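PDB 6YGA: N-alpha-acetyltransferase 30, which catalyses, as the catalytic subunit of the NatC complex, transfer of an acetyl group from acetyl-CoA to the N-terminal methionine of target proteins. Local coordinates for residues R37-Q42 with C64-M69. Numbering follows the deposited sequence.
Sequences RYFLNQ and CIVCKM. With EDO (1,2-ethanediol), chain J.
F39 packs on V66 and K68 in a buried, mainly apolar helix-on-sheet contact of the GNAT fold. Helix 33-40 lies here against strand 61-72, an inner strand of the mixed sheet flanked by strands 47-52 and 76-86. The two segments bury 265 Å² between them.

V66 and K68 point from the same side of the strand toward the helix, while C67 between them points away. F39 points toward the strand and packs its CB and ring against V66 and K68. Its CB lies 3.5 Å from V66 CG1, and the same methyl also touches CG and CD1, approaching the ring obliquely. Farther out, F39 CE1 meets K68 CB at 3.7 Å. V66 CG1 is anti to the backbone N (chi1 -175°), which presents this methyl to the helix. L40 adds CD1 to the same methyl at 3.7 Å, its side chain crossing that of V66 at about a right angle. The carbonyl oxygen of C67 lies in the plane of the F39 ring, at its edge, 3.7 Å from CD1.

Y38 meets the K68 end of the contact. Its CD2 sits over one face of the F39 ring, 3.7 Å above the plane and offset toward the rim. Its OH comes 3.3 Å from K68 CD and also touches CE, and the two side chains cross obliquely. The K68 chain is extended through chi3 and bends at chi4 (67°), where the amine turns off to form a salt bridge with D70. W43 also touches K68 and meets the Y38 ring edge-to-face. Y38 also packs on T52 of the N-alpha-acetyltransferase 35 chain.

The lysine thus has two roles: its methylenes pack on the F39 ring and meet the Y38 hydroxyl, while its amine is paired with D70. Helix and strand are held here by side-chain packing, with the strand's backbone bonds going to its sheet neighbours.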
# COMPACT_ATOMS: atom_id res chain seq x y z
N ARG A 37 -0.41 8.84 -27.67
CA ARG A 37 -1.05 10.00 -28.28
C ARG A 37 -1.50 11.00 -27.22
O ARG A 37 -1.57 12.20 -27.50
CB ARG A 37 -2.23 9.54 -29.13
CG ARG A 37 -2.51 10.45 -30.30
CD ARG A 37 -2.91 9.67 -31.53
NE ARG A 37 -1.76 9.07 -32.21
CZ ARG A 37 -1.00 9.71 -33.10
NH1 ARG A 37 -1.26 10.97 -33.41
NH2 ARG A 37 0.02 9.08 -33.67
N TYR A 38 -1.78 10.53 -26.00
CA TYR A 38 -2.11 11.44 -24.91
C TYR A 38 -0.91 12.32 -24.56
O TYR A 38 -1.07 13.52 -24.28
CB TYR A 38 -2.57 10.64 -23.69
CG TYR A 38 -2.44 11.37 -22.37
CD1 TYR A 38 -3.36 12.34 -22.00
CD2 TYR A 38 -1.41 11.07 -21.49
CE1 TYR A 38 -3.26 13.00 -20.79
CE2 TYR A 38 -1.30 11.72 -20.27
CZ TYR A 38 -2.22 12.69 -19.93
OH TYR A 38 -2.11 13.34 -18.72
N PHE A 39 0.29 11.75 -24.58
CA PHE A 39 1.50 12.52 -24.28
C PHE A 39 1.93 13.37 -25.47
O PHE A 39 2.08 14.59 -25.35
CB PHE A 39 2.63 11.58 -23.87
CG PHE A 39 2.62 11.18 -22.42
CD1 PHE A 39 3.16 12.02 -21.46
CD2 PHE A 39 2.08 9.96 -22.02
CE1 PHE A 39 3.15 11.66 -20.12
CE2 PHE A 39 2.08 9.60 -20.68
CZ PHE A 39 2.61 10.45 -19.73
N LEU A 40 2.12 12.74 -26.63
CA LEU A 40 2.86 13.39 -27.71
C LEU A 40 2.03 14.43 -28.46
O LEU A 40 2.58 15.43 -28.94
CB LEU A 40 3.38 12.34 -28.69
CG LEU A 40 4.75 11.71 -28.39
CD1 LEU A 40 4.78 10.99 -27.05
CD2 LEU A 40 5.15 10.77 -29.52
N ASN A 41 0.72 14.23 -28.57
CA ASN A 41 -0.11 15.20 -29.27
C ASN A 41 -0.39 16.43 -28.43
O ASN A 41 -0.48 17.54 -28.96
CB ASN A 41 -1.42 14.55 -29.72
CG ASN A 41 -1.23 13.69 -30.96
OD1 ASN A 41 -0.43 12.76 -30.96
ND2 ASN A 41 -1.98 14.00 -32.01
N GLN A 42 -0.51 16.27 -27.11
CA GLN A 42 -0.83 17.40 -26.24
C GLN A 42 0.41 18.10 -25.69
O GLN A 42 0.37 19.31 -25.46
CB GLN A 42 -1.73 16.92 -25.10
CG GLN A 42 -3.03 16.31 -25.59
CD GLN A 42 -3.98 15.93 -24.47
OE1 GLN A 42 -3.61 15.20 -23.55
NE2 GLN A 42 -5.21 16.42 -24.54
N CYS A 64 14.85 7.86 -25.65
CA CYS A 64 13.81 8.88 -25.66
C CYS A 64 13.29 9.10 -24.24
O CYS A 64 13.43 8.24 -23.37
CB CYS A 64 12.66 8.51 -26.59
SG CYS A 64 11.69 7.10 -26.01
N ILE A 65 12.68 10.26 -24.05
CA ILE A 65 12.01 10.60 -22.80
C ILE A 65 10.70 11.28 -23.15
O ILE A 65 10.63 12.08 -24.08
CB ILE A 65 12.91 11.48 -21.90
CG1 ILE A 65 12.26 11.72 -20.54
CG2 ILE A 65 13.26 12.80 -22.59
CD1 ILE A 65 13.18 12.42 -19.56
N VAL A 66 9.64 10.92 -22.43
CA VAL A 66 8.29 11.41 -22.70
C VAL A 66 7.77 12.07 -21.43
O VAL A 66 7.76 11.45 -20.36
CB VAL A 66 7.36 10.27 -23.15
CG1 VAL A 66 6.01 10.83 -23.53
CG2 VAL A 66 7.97 9.51 -24.31
N CYS A 67 7.35 13.33 -21.55
CA CYS A 67 6.97 14.12 -20.39
C CYS A 67 5.66 14.85 -20.64
O CYS A 67 5.24 15.06 -21.79
CB CYS A 67 8.06 15.14 -20.04
SG CYS A 67 9.68 14.39 -19.77
N LYS A 68 5.01 15.25 -19.55
CA LYS A 68 3.83 16.10 -19.57
C LYS A 68 3.95 17.12 -18.45
O LYS A 68 4.80 17.00 -17.56
CB LYS A 68 2.54 15.28 -19.41
CG LYS A 68 2.21 14.97 -17.96
CD LYS A 68 0.96 14.12 -17.82
CE LYS A 68 0.46 14.11 -16.38
NZ LYS A 68 -0.02 15.45 -15.94
N MSE A 69 3.09 18.13 -18.49
CA MSE A 69 2.98 19.06 -17.38
C MSE A 69 1.54 19.55 -17.22
O MSE A 69 0.83 19.76 -18.20
CB MSE A 69 3.92 20.25 -17.56
CG MSE A 69 3.62 21.14 -18.75
SE MSE A 69 5.07 22.41 -19.07
CE MSE A 69 4.59 23.79 -17.78
C1 EDO J . 0.88 23.74 -18.41
O1 EDO J . -0.22 22.82 -18.43
C2 EDO J . 0.42 25.12 -18.88
O2 EDO J . -0.56 25.64 -17.98